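Local coordinates for L protein (CAS virus, PDB 5MV0) that probably acts as the cap-snatching endonuclease of the viral polymerase, cutting capped host RNAs into primers for viral transcription, at residues B[58-63]-B[88-93]; B[95-100]-B[134-139]; B[119-124]-B[138-143]. All blocks are in the same frame, centred on the assembly; numbering follows the deposited sequence. Where two conformers were deposited one is given.

Contact 1: B[58-63]-B[88-93]; sequences GIIHNT and DGYTID
Tyr90 lays one face of its ring over the side chain of Ile60: CB sits above that face, CG2 comes to 4.0 Å from Tyr90 CE2, and CD1 reaches toward CE1 and CZ. The ring gets there because its CG stands between the backbone N and the carbonyl carbon (chi1 72°), which folds it back toward the partner strand. Past the same ring comes Asn62, its amide plane nearly perpendicular to the phenol (85°) and its CB close to CD2; Asn62 ND2 is held by Pro87 O and Ile66 O, so the amide cannot turn freely. Underneath, the backbones pair as antiparallel strands. Ile60 and Tyr90 form a hydrogen-bonded pair, with Ile60 N to Tyr90 O at 2.8 Å and Tyr90 N to Ile60 O at 3.0 Å, and Asn62 N closes the run on Asp88 O at 2.9 Å. This short strand follows a helix that ends in a Schellman motif at Gly58, and it edges the mixed sheet of a PD-(D/E)XK nuclease fold; Pro87 and Asp88 probably supply the PD of that signature. Gly89, with no side chain, lets Ile59 lie against the backbone, CD1 being 3.7 Å from Gly89 C, while Ile59 CG2 packs on Thr91 CG2 at 3.7 Å. Asp88 and Gly89 together face Leu102 as a classic beta bulge. On the face opposite Tyr90, His61 has CG anti to the backbone N (chi1 -172°), which turns the imidazole so that its CD2 edge meets Asp88 O, 3.3 Å away and in the ring plane. Thr63 CG2 rests on one face of the imidazole, whose NE2 bonds to Glu50 OE1 of helix 34-57, while Asp88 OD2 takes the amide hydrogen of Ala104.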
loop_
_atom_site.group_PDB
_atom_site.type_symbol
_atom_site.label_atom_id
_atom_site.label_comp_id
_atom_site.label_asym_id
_atom_site.label_seq_id
_atom_site.Cartn_x
_atom_site.Cartn_y
_atom_site.Cartn_z
ATOM N N GLY B 58 -1.961 21.409 -1.494
ATOM C CA GLY B 58 -2.362 21.215 -2.874
ATOM C C GLY B 58 -1.243 21.268 -3.894
ATOM O O GLY B 58 -1.484 21.654 -5.042
ATOM N N ILE B 59 -0.027 20.867 -3.521
ATOM C CA ILE B 59 1.118 20.925 -4.423
ATOM C C ILE B 59 1.650 19.512 -4.668
ATOM O O ILE B 59 1.223 18.545 -4.044
ATOM C CB ILE B 59 2.231 21.839 -3.880
ATOM C CG1 ILE B 59 2.850 21.225 -2.632
ATOM C CG2 ILE B 59 1.677 23.227 -3.541
ATOM C CD1 ILE B 59 4.005 22.036 -2.093
ATOM N N ILE B 60 2.606 19.419 -5.583
ATOM C CA ILE B 60 3.186 18.142 -5.997
ATOM C C ILE B 60 4.250 17.715 -4.996
ATOM O O ILE B 60 5.149 18.491 -4.662
ATOM C CB ILE B 60 3.783 18.260 -7.408
ATOM C CG1 ILE B 60 2.686 18.569 -8.430
ATOM C CG2 ILE B 60 4.566 17.006 -7.793
ATOM C CD1 ILE B 60 3.242 19.125 -9.718
ATOM N N HIS B 61 4.159 16.475 -4.524
ATOM C CA HIS B 61 5.246 15.886 -3.745
ATOM C C HIS B 61 6.377 15.493 -4.685
ATOM O O HIS B 61 6.173 14.710 -5.621
ATOM C CB HIS B 61 4.743 14.671 -2.974
ATOM C CG HIS B 61 5.731 14.108 -2.000
ATOM N ND1 HIS B 61 5.664 12.803 -1.553
ATOM C CD2 HIS B 61 6.785 14.672 -1.363
ATOM C CE1 HIS B 61 6.647 12.584 -0.697
ATOM N NE2 HIS B 61 7.339 13.702 -0.559
ATOM N N ASN B 62 7.572 16.019 -4.429
ATOM C CA ASN B 62 8.678 15.960 -5.393
ATOM C C ASN B 62 9.481 14.658 -5.261
ATOM O O ASN B 62 10.689 14.659 -5.017
ATOM C CB ASN B 62 9.574 17.182 -5.214
ATOM C CG ASN B 62 10.702 17.246 -6.225
ATOM O OD1 ASN B 62 10.653 16.600 -7.274
ATOM N ND2 ASN B 62 11.722 18.042 -5.919
ATOM N N THR B 63 8.799 13.529 -5.483
ATOM C CA THR B 63 9.450 12.222 -5.364
ATOM C C THR B 63 10.453 11.941 -6.481
ATOM O O THR B 63 11.321 11.079 -6.310
ATOM C CB THR B 63 8.408 11.095 -5.338
ATOM O OG1 THR B 63 7.722 11.043 -6.593
ATOM C CG2 THR B 63 7.403 11.321 -4.228
ATOM N N ASP B 88 10.981 19.723 -1.146
ATOM C CA ASP B 88 10.111 18.591 -0.830
ATOM C C ASP B 88 8.866 18.582 -1.707
ATOM O O ASP B 88 8.336 17.514 -2.037
ATOM C CB ASP B 88 9.713 18.641 0.639
ATOM C CG ASP B 88 10.870 18.389 1.558
ATOM O OD1 ASP B 88 11.766 17.603 1.169
ATOM O OD2 ASP B 88 10.884 18.984 2.657
ATOM N N GLY B 89 8.377 19.754 -2.079
ATOM C CA GLY B 89 7.215 19.839 -2.936
ATOM C C GLY B 89 7.258 21.134 -3.704
ATOM O O GLY B 89 8.017 22.053 -3.367
ATOM N N TYR B 90 6.442 21.193 -4.754
ATOM C CA TYR B 90 6.377 22.386 -5.588
ATOM C C TYR B 90 5.087 22.369 -6.392
ATOM O O TYR B 90 4.441 21.330 -6.548
ATOM C CB TYR B 90 7.570 22.476 -6.545
ATOM C CG TYR B 90 7.498 21.459 -7.661
ATOM C CD1 TYR B 90 6.986 21.800 -8.913
ATOM C CD2 TYR B 90 7.926 20.150 -7.461
ATOM C CE1 TYR B 90 6.905 20.864 -9.935
ATOM C CE2 TYR B 90 7.859 19.212 -8.480
ATOM C CZ TYR B 90 7.346 19.576 -9.715
ATOM O OH TYR B 90 7.270 18.650 -10.726
ATOM N N THR B 91 4.731 23.537 -6.914
ATOM C CA THR B 91 3.757 23.598 -7.992
ATOM C C THR B 91 4.023 24.851 -8.815
ATOM O O THR B 91 4.542 25.850 -8.306
ATOM C CB THR B 91 2.310 23.570 -7.474
ATOM O OG1 THR B 91 1.427 23.268 -8.564
ATOM C CG2 THR B 91 1.917 24.904 -6.852
ATOM N N ILE B 92 3.709 24.767 -10.106
ATOM C CA ILE B 92 3.800 25.892 -11.028
ATOM C C ILE B 92 2.389 26.237 -11.473
ATOM O O ILE B 92 1.729 25.446 -12.162
ATOM C CB ILE B 92 4.692 25.574 -12.231
ATOM C CG1 ILE B 92 6.092 25.219 -11.746
ATOM C CG2 ILE B 92 4.717 26.766 -13.198
ATOM C CD1 ILE B 92 6.921 24.548 -12.778
ATOM N N ASP B 93 1.925 27.414 -11.077
ATOM C CA ASP B 93 0.622 27.927 -11.483
ATOM C C ASP B 93 0.874 28.934 -12.601
ATOM O O ASP B 93 1.189 30.097 -12.341
ATOM C CB ASP B 93 -0.092 28.558 -10.296
ATOM C CG ASP B 93 -1.505 29.002 -10.623
ATOM O OD1 ASP B 93 -1.874 29.046 -11.816
ATOM O OD2 ASP B 93 -2.244 29.327 -9.671
HETATM O O HOH W 1 -0.763 21.945 -7.314
#

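Contact 2: B[95-100]-B[134-139]; sequences ANMTII and EGWLFN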
loop_
_atom_site.group_PDB
_atom_site.type_symbol
_atom_site.label_atom_id
_atom_site.label_comp_id
_atom_site.label_asym_id
_atom_site.label_seq_id
_atom_site.Cartn_x
_atom_site.Cartn_y
_atom_site.Cartn_z
ATOM N N ALA B 95 -1.312 30.053 -14.683
ATOM C CA ALA B 95 -2.415 31.006 -14.711
ATOM C C ALA B 95 -2.100 32.227 -13.856
ATOM O O ALA B 95 -2.227 33.369 -14.310
ATOM C CB ALA B 95 -3.700 30.331 -14.231
ATOM N N ASN B 96 -1.677 32.000 -12.615
ATOM C CA ASN B 96 -1.363 33.063 -11.673
ATOM C C ASN B 96 0.103 33.466 -11.688
ATOM O O ASN B 96 0.514 34.253 -10.834
ATOM C CB ASN B 96 -1.760 32.642 -10.255
ATOM C CG ASN B 96 -3.263 32.593 -10.060
ATOM O OD1 ASN B 96 -4.010 33.359 -10.679
ATOM N ND2 ASN B 96 -3.715 31.697 -9.191
ATOM N N MET B 97 0.894 32.947 -12.629
ATOM C CA MET B 97 2.331 33.211 -12.694
ATOM C C MET B 97 2.969 33.082 -11.313
ATOM O O MET B 97 3.622 34.002 -10.808
ATOM C CB MET B 97 2.596 34.591 -13.285
ATOM C CG MET B 97 1.727 34.906 -14.478
ATOM S SD MET B 97 2.628 34.651 -15.997
ATOM C CE MET B 97 3.868 35.918 -15.817
ATOM N N THR B 98 2.743 31.933 -10.680
ATOM C CA THR B 98 3.190 31.702 -9.313
ATOM C C THR B 98 3.862 30.339 -9.220
ATOM O O THR B 98 3.361 29.354 -9.778
ATOM C CB THR B 98 2.021 31.781 -8.326
ATOM O OG1 THR B 98 1.402 33.071 -8.412
ATOM C CG2 THR B 98 2.513 31.565 -6.898
ATOM N N ILE B 99 5.006 30.298 -8.544
ATOM C CA ILE B 99 5.684 29.060 -8.178
ATOM C C ILE B 99 5.646 28.948 -6.662
ATOM O O ILE B 99 5.918 29.927 -5.960
ATOM C CB ILE B 99 7.134 29.035 -8.688
ATOM C CG1 ILE B 99 7.154 29.011 -10.221
ATOM C CG2 ILE B 99 7.894 27.841 -8.092
ATOM C CD1 ILE B 99 8.502 29.390 -10.822
ATOM N N ILE B 100 5.292 27.766 -6.159
ATOM C CA ILE B 100 5.356 27.468 -4.734
ATOM C C ILE B 100 6.396 26.371 -4.524
ATOM O O ILE B 100 6.488 25.436 -5.327
ATOM C CB ILE B 100 3.976 27.045 -4.194
ATOM C CG1 ILE B 100 2.942 28.157 -4.440
ATOM C CG2 ILE B 100 4.055 26.714 -2.722
ATOM C CD1 ILE B 100 1.510 27.728 -4.203
ATOM N N GLU B 134 10.896 38.954 -13.092
ATOM C CA GLU B 134 10.221 38.502 -14.300
ATOM C C GLU B 134 8.707 38.560 -14.182
ATOM O O GLU B 134 8.010 38.049 -15.065
ATOM C CB GLU B 134 10.660 37.074 -14.647
ATOM C CG GLU B 134 12.157 36.913 -14.836
ATOM C CD GLU B 134 12.712 37.824 -15.923
ATOM O OE1 GLU B 134 12.113 37.888 -17.021
ATOM O OE2 GLU B 134 13.748 38.477 -15.679
ATOM N N GLY B 135 8.180 39.151 -13.111
ATOM C CA GLY B 135 6.741 39.235 -12.949
ATOM C C GLY B 135 6.095 38.022 -12.315
ATOM O O GLY B 135 4.863 37.946 -12.271
ATOM N N TRP B 136 6.887 37.067 -11.836
ATOM C CA TRP B 136 6.380 35.864 -11.192
ATOM C C TRP B 136 6.389 36.021 -9.675
ATOM O O TRP B 136 7.159 36.800 -9.108
ATOM C CB TRP B 136 7.226 34.644 -11.582
ATOM C CG TRP B 136 6.920 34.093 -12.943
ATOM C CD1 TRP B 136 7.227 34.657 -14.153
ATOM C CD2 TRP B 136 6.267 32.855 -13.231
ATOM N NE1 TRP B 136 6.791 33.849 -15.175
ATOM C CE2 TRP B 136 6.203 32.734 -14.636
ATOM C CE3 TRP B 136 5.731 31.833 -12.438
ATOM C CZ2 TRP B 136 5.626 31.636 -15.261
ATOM C CZ3 TRP B 136 5.151 30.747 -13.059
ATOM C CH2 TRP B 136 5.099 30.657 -14.460
ATOM N N LEU B 137 5.516 35.265 -9.021
ATOM C CA LEU B 137 5.578 35.085 -7.578
ATOM C C LEU B 137 6.330 33.794 -7.264
ATOM O O LEU B 137 6.194 32.792 -7.970
ATOM C CB LEU B 137 4.175 35.048 -6.963
ATOM C CG LEU B 137 3.607 36.328 -6.333
ATOM C CD1 LEU B 137 3.904 37.556 -7.173
ATOM C CD2 LEU B 137 2.107 36.195 -6.093
ATOM N N PHE B 138 7.136 33.828 -6.212
ATOM C CA PHE B 138 7.899 32.667 -5.765
ATOM C C PHE B 138 7.671 32.561 -4.261
ATOM O O PHE B 138 8.268 33.303 -3.481
ATOM C CB PHE B 138 9.377 32.804 -6.113
ATOM C CG PHE B 138 10.199 31.590 -5.762
ATOM C CD1 PHE B 138 10.101 30.430 -6.512
ATOM C CD2 PHE B 138 11.065 31.615 -4.686
ATOM C CE1 PHE B 138 10.854 29.309 -6.192
ATOM C CE2 PHE B 138 11.825 30.504 -4.364
ATOM C CZ PHE B 138 11.717 29.347 -5.123
ATOM N N ASN B 139 6.798 31.649 -3.854
ATOM C CA ASN B 139 6.403 31.525 -2.458
ATOM C C ASN B 139 7.095 30.311 -1.845
ATOM O O ASN B 139 6.843 29.165 -2.240
ATOM C CB ASN B 139 4.884 31.441 -2.340
ATOM C CG ASN B 139 4.194 32.707 -2.838
ATOM O OD1 ASN B 139 4.809 33.776 -2.920
ATOM N ND2 ASN B 139 2.911 32.592 -3.162
#
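A beta-alpha-beta crossover brings these two segments together: strand 98-106 leads through two helices into strand 137-145, which lies parallel beside it, the short segments 98-100 and 137-139 being 14° apart. The bonds alternate as parallel strands require. Leu137 N reaches Met97 O at 2.9 Å, Leu137 O accepts Ile99 N at 2.8 Å, and Ile99 O accepts Asn139 N at 2.9 Å, all three close to straight. Where the pair begins, Trp136 slips its indole beneath Met97. Met97 CA sits over the six-membered ring, 3.8 Å from its centroid, in a CH-pi contact, and the thioether, bent at chi2 and chi3, curls round so that CE lies over the same indole, 3.6 Å from Trp136 NE1. The sulfur SD approaches the five-membered ring obliquely, a Met-aromatic contact. Met97 and Thr98 together face Asp93 as a G1 beta bulge, and Gly135 ends the preceding helix in a Schellman motif. Further along, Ile99 CG1 touches Trp136 CE3 at 3.9 Å while its CG2, anti to the backbone N, meets Phe138 CD1 at 3.8 Å, so its two branches touch a different aromatic ring each. The other face carries Thr98 against Leu137 CB and Asn139, with Thr98 OG1 tied back to Asn96 O. The aromatic side is roofed by helix 127-133, which covers Phe138 through Val127 and Leu131, by Val71 of helix 68-73 on Ile99, and by Ala75 and Ile76 on Trp136, while strand 89-93 flanks strand 98-106 on its far edge.

Contact 3: B[119-124]-B[138-143]; sequences SDKLKY and FNIIVI. With PO4 (phosphate ion), chain H.
Tyr124 and Ile140 make the tight part of this contact, lying alongside and running in opposite directions. Ile140 CD1 presses on Tyr124 CB at 3.6 Å, and its CG2 sits over one face of the phenol, 4.3 Å from the ring centroid, a CH-pi contact displaced toward the CD2 rim. With CG2 anti to the backbone N and CG1 beside it (chi1 -56°), Ile140 presents both branches to the tyrosine. The Phe138 and Tyr124 side chains cross at about a right angle, with Tyr124 CD1 at the edge of the phenyl ring of Phe138, in its plane and 3.9 Å from CZ. Asp120 CB touches Val142 CG1 at 3.9 Å and belongs to the same close fit. Helix 110-122 thus meets strand 137-145 almost wholly through carbon; no hydrogen bond passes directly between the two segments. The slack lies with exposed Lys121, whose CB stays 4.3 Å from Val142 CG2. Its chain is extended as far as CE, then bent at its end, and NZ passes Ile140 CD1 at 4.4 Å. A water links Asp120 OD2 with Ile143 O. At the far side of the helix Ser119 OG is 3.0 Å from phosphate O4, an unsettled bond because Lys116 O competes for the same proton; the ion, probably from the crystallisation liquor, is also held by Ser67, Asn69 and His84 of the second subunit. The polar ends reach past the aliphatic side chains: Tyr124 OH bonds to Glu103 OE2 on the neighbouring strand 98-106, which also receives Lys123 NZ, and Asp120 OD1 pairs with Lys116 NZ. Apolar contacts seat the helix on the sheet, while these polar ends gather at Glu103 and Lys116, consistent with the acidic and lysine elements of a PD-(D/E)XK site.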
loop_
_atom_site.group_PDB
_atom_site.type_symbol
_atom_site.label_atom_id
_atom_site.label_comp_id
_atom_site.label_asym_id
_atom_site.label_seq_id
_atom_site.Cartn_x
_atom_site.Cartn_y
_atom_site.Cartn_z
ATOM N N SER B 119 17.619 27.398 8.465
ATOM C CA SER B 119 18.534 26.737 7.543
ATOM C C SER B 119 17.856 26.432 6.214
ATOM O O SER B 119 18.474 26.564 5.154
ATOM C CB SER B 119 19.074 25.453 8.165
ATOM O OG SER B 119 18.029 24.501 8.276
ATOM N N ASP B 120 16.582 26.021 6.247
ATOM C CA ASP B 120 15.892 25.666 5.009
ATOM C C ASP B 120 15.608 26.899 4.155
ATOM O O ASP B 120 15.805 26.883 2.934
ATOM C CB ASP B 120 14.589 24.929 5.314
ATOM C CG ASP B 120 14.799 23.449 5.590
ATOM O OD1 ASP B 120 15.960 22.962 5.505
ATOM O OD2 ASP B 120 13.780 22.767 5.854
ATOM N N LYS B 121 15.133 27.977 4.775
ATOM C CA LYS B 121 14.833 29.169 3.990
ATOM C C LYS B 121 16.102 29.803 3.436
ATOM O O LYS B 121 16.074 30.391 2.353
ATOM C CB LYS B 121 14.051 30.182 4.828
ATOM C CG LYS B 121 13.273 31.163 3.960
ATOM C CD LYS B 121 12.223 31.932 4.740
ATOM C CE LYS B 121 11.349 32.746 3.790
ATOM N NZ LYS B 121 12.157 33.566 2.843
ATOM N N LEU B 122 17.227 29.674 4.139
ATOM C CA LEU B 122 18.455 30.304 3.667
ATOM C C LEU B 122 18.979 29.677 2.379
ATOM O O LEU B 122 19.743 30.327 1.659
ATOM C CB LEU B 122 19.530 30.240 4.748
ATOM C CG LEU B 122 19.448 31.312 5.844
ATOM C CD1 LEU B 122 20.462 31.026 6.943
ATOM C CD2 LEU B 122 19.666 32.712 5.259
ATOM N N LYS B 123 18.595 28.432 2.074
ATOM C CA LYS B 123 19.021 27.821 0.817
ATOM C C LYS B 123 18.620 28.671 -0.378
ATOM O O LYS B 123 19.301 28.654 -1.409
ATOM C CB LYS B 123 18.411 26.424 0.646
ATOM C CG LYS B 123 18.694 25.424 1.752
ATOM C CD LYS B 123 18.268 24.006 1.300
ATOM C CE LYS B 123 16.785 23.942 0.966
ATOM N NZ LYS B 123 16.360 22.531 0.669
ATOM N N TYR B 124 17.507 29.393 -0.261
ATOM C CA TYR B 124 16.848 30.042 -1.383
ATOM C C TYR B 124 17.289 31.494 -1.599
ATOM O O TYR B 124 16.632 32.213 -2.357
ATOM C CB TYR B 124 15.332 29.981 -1.185
ATOM C CG TYR B 124 14.759 28.582 -1.309
ATOM C CD1 TYR B 124 14.325 28.103 -2.536
ATOM C CD2 TYR B 124 14.659 27.741 -0.200
ATOM C CE1 TYR B 124 13.807 26.826 -2.661
ATOM C CE2 TYR B 124 14.149 26.454 -0.322
ATOM C CZ TYR B 124 13.719 26.008 -1.554
ATOM O OH TYR B 124 13.199 24.733 -1.703
ATOM N N PHE B 138 7.136 33.828 -6.212
ATOM C CA PHE B 138 7.899 32.667 -5.765
ATOM C C PHE B 138 7.671 32.561 -4.261
ATOM O O PHE B 138 8.268 33.303 -3.481
ATOM C CB PHE B 138 9.377 32.804 -6.113
ATOM C CG PHE B 138 10.199 31.590 -5.762
ATOM C CD1 PHE B 138 10.101 30.430 -6.512
ATOM C CD2 PHE B 138 11.065 31.615 -4.686
ATOM C CE1 PHE B 138 10.854 29.309 -6.192
ATOM C CE2 PHE B 138 11.825 30.504 -4.364
ATOM C CZ PHE B 138 11.717 29.347 -5.123
ATOM N N ASN B 139 6.798 31.649 -3.854
ATOM C CA ASN B 139 6.403 31.525 -2.458
ATOM C C ASN B 139 7.095 30.311 -1.845
ATOM O O ASN B 139 6.843 29.165 -2.240
ATOM C CB ASN B 139 4.884 31.441 -2.340
ATOM C CG ASN B 139 4.194 32.707 -2.838
ATOM O OD1 ASN B 139 4.809 33.776 -2.920
ATOM N ND2 ASN B 139 2.911 32.592 -3.162
ATOM N N ILE B 140 7.967 30.568 -0.875
ATOM C CA ILE B 140 8.721 29.528 -0.184
ATOM C C ILE B 140 7.982 29.223 1.107
ATOM O O ILE B 140 7.931 30.060 2.011
ATOM C CB ILE B 140 10.161 29.964 0.103
ATOM C CG1 ILE B 140 10.863 30.377 -1.184
ATOM C CG2 ILE B 140 10.932 28.849 0.821
ATOM C CD1 ILE B 140 12.040 31.312 -0.944
ATOM N N ILE B 141 7.405 28.031 1.200
ATOM C CA ILE B 141 6.706 27.596 2.402
ATOM C C ILE B 141 7.627 26.646 3.157
ATOM O O ILE B 141 8.067 25.626 2.614
ATOM C CB ILE B 141 5.360 26.939 2.060
ATOM C CG1 ILE B 141 4.516 27.919 1.240
ATOM C CG2 ILE B 141 4.621 26.527 3.337
ATOM C CD1 ILE B 141 3.158 27.387 0.796
ATOM N N VAL B 142 7.937 26.989 4.400
ATOM C CA VAL B 142 8.852 26.221 5.233
ATOM C C VAL B 142 8.099 25.844 6.500
ATOM O O VAL B 142 7.662 26.722 7.254
ATOM C CB VAL B 142 10.133 27.013 5.548
ATOM C CG1 VAL B 142 11.106 26.184 6.382
ATOM C CG2 VAL B 142 10.788 27.465 4.252
ATOM N N ILE B 143 7.932 24.544 6.722
ATOM C CA ILE B 143 7.162 24.011 7.841
ATOM C C ILE B 143 8.061 23.083 8.642
ATOM O O ILE B 143 8.666 22.163 8.080
ATOM C CB ILE B 143 5.913 23.257 7.350
ATOM C CG1 ILE B 143 4.900 24.214 6.730
ATOM C CG2 ILE B 143 5.256 22.434 8.475
ATOM C CD1 ILE B 143 3.799 23.460 5.971
HETATM P P PO4 H . 20.666 21.904 9.380
HETATM O O1 PO4 H . 21.165 20.595 9.944
HETATM O O2 PO4 H . 20.942 22.991 10.390
HETATM O O3 PO4 H . 21.386 22.242 8.105
HETATM O O4 PO4 H . 19.187 21.828 9.109
HETATM O O HOH W 2 11.556 22.453 7.513
#

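The three contacts step across one sheet. Contact 1 joins the edge strand 60-61 to 89-93, contact 2 joins 98-106 to 137-145, and contact 3 lays helix 110-122 on that last strand. Contacts 1 and 2, with centres about 14 Å apart, meet where Asp93 N lies 2.7 Å from Thr98 O, a probable hydrogen bond. Contacts 2 and 3, about 15 Å between centres, share Phe138 and Asn139. Contacts 1 and 3 do not touch, their nearest atoms being about 6 Å apart; yet Asp88 from one and Asp120 from the other both touch Glu103, probably part of the nuclease site.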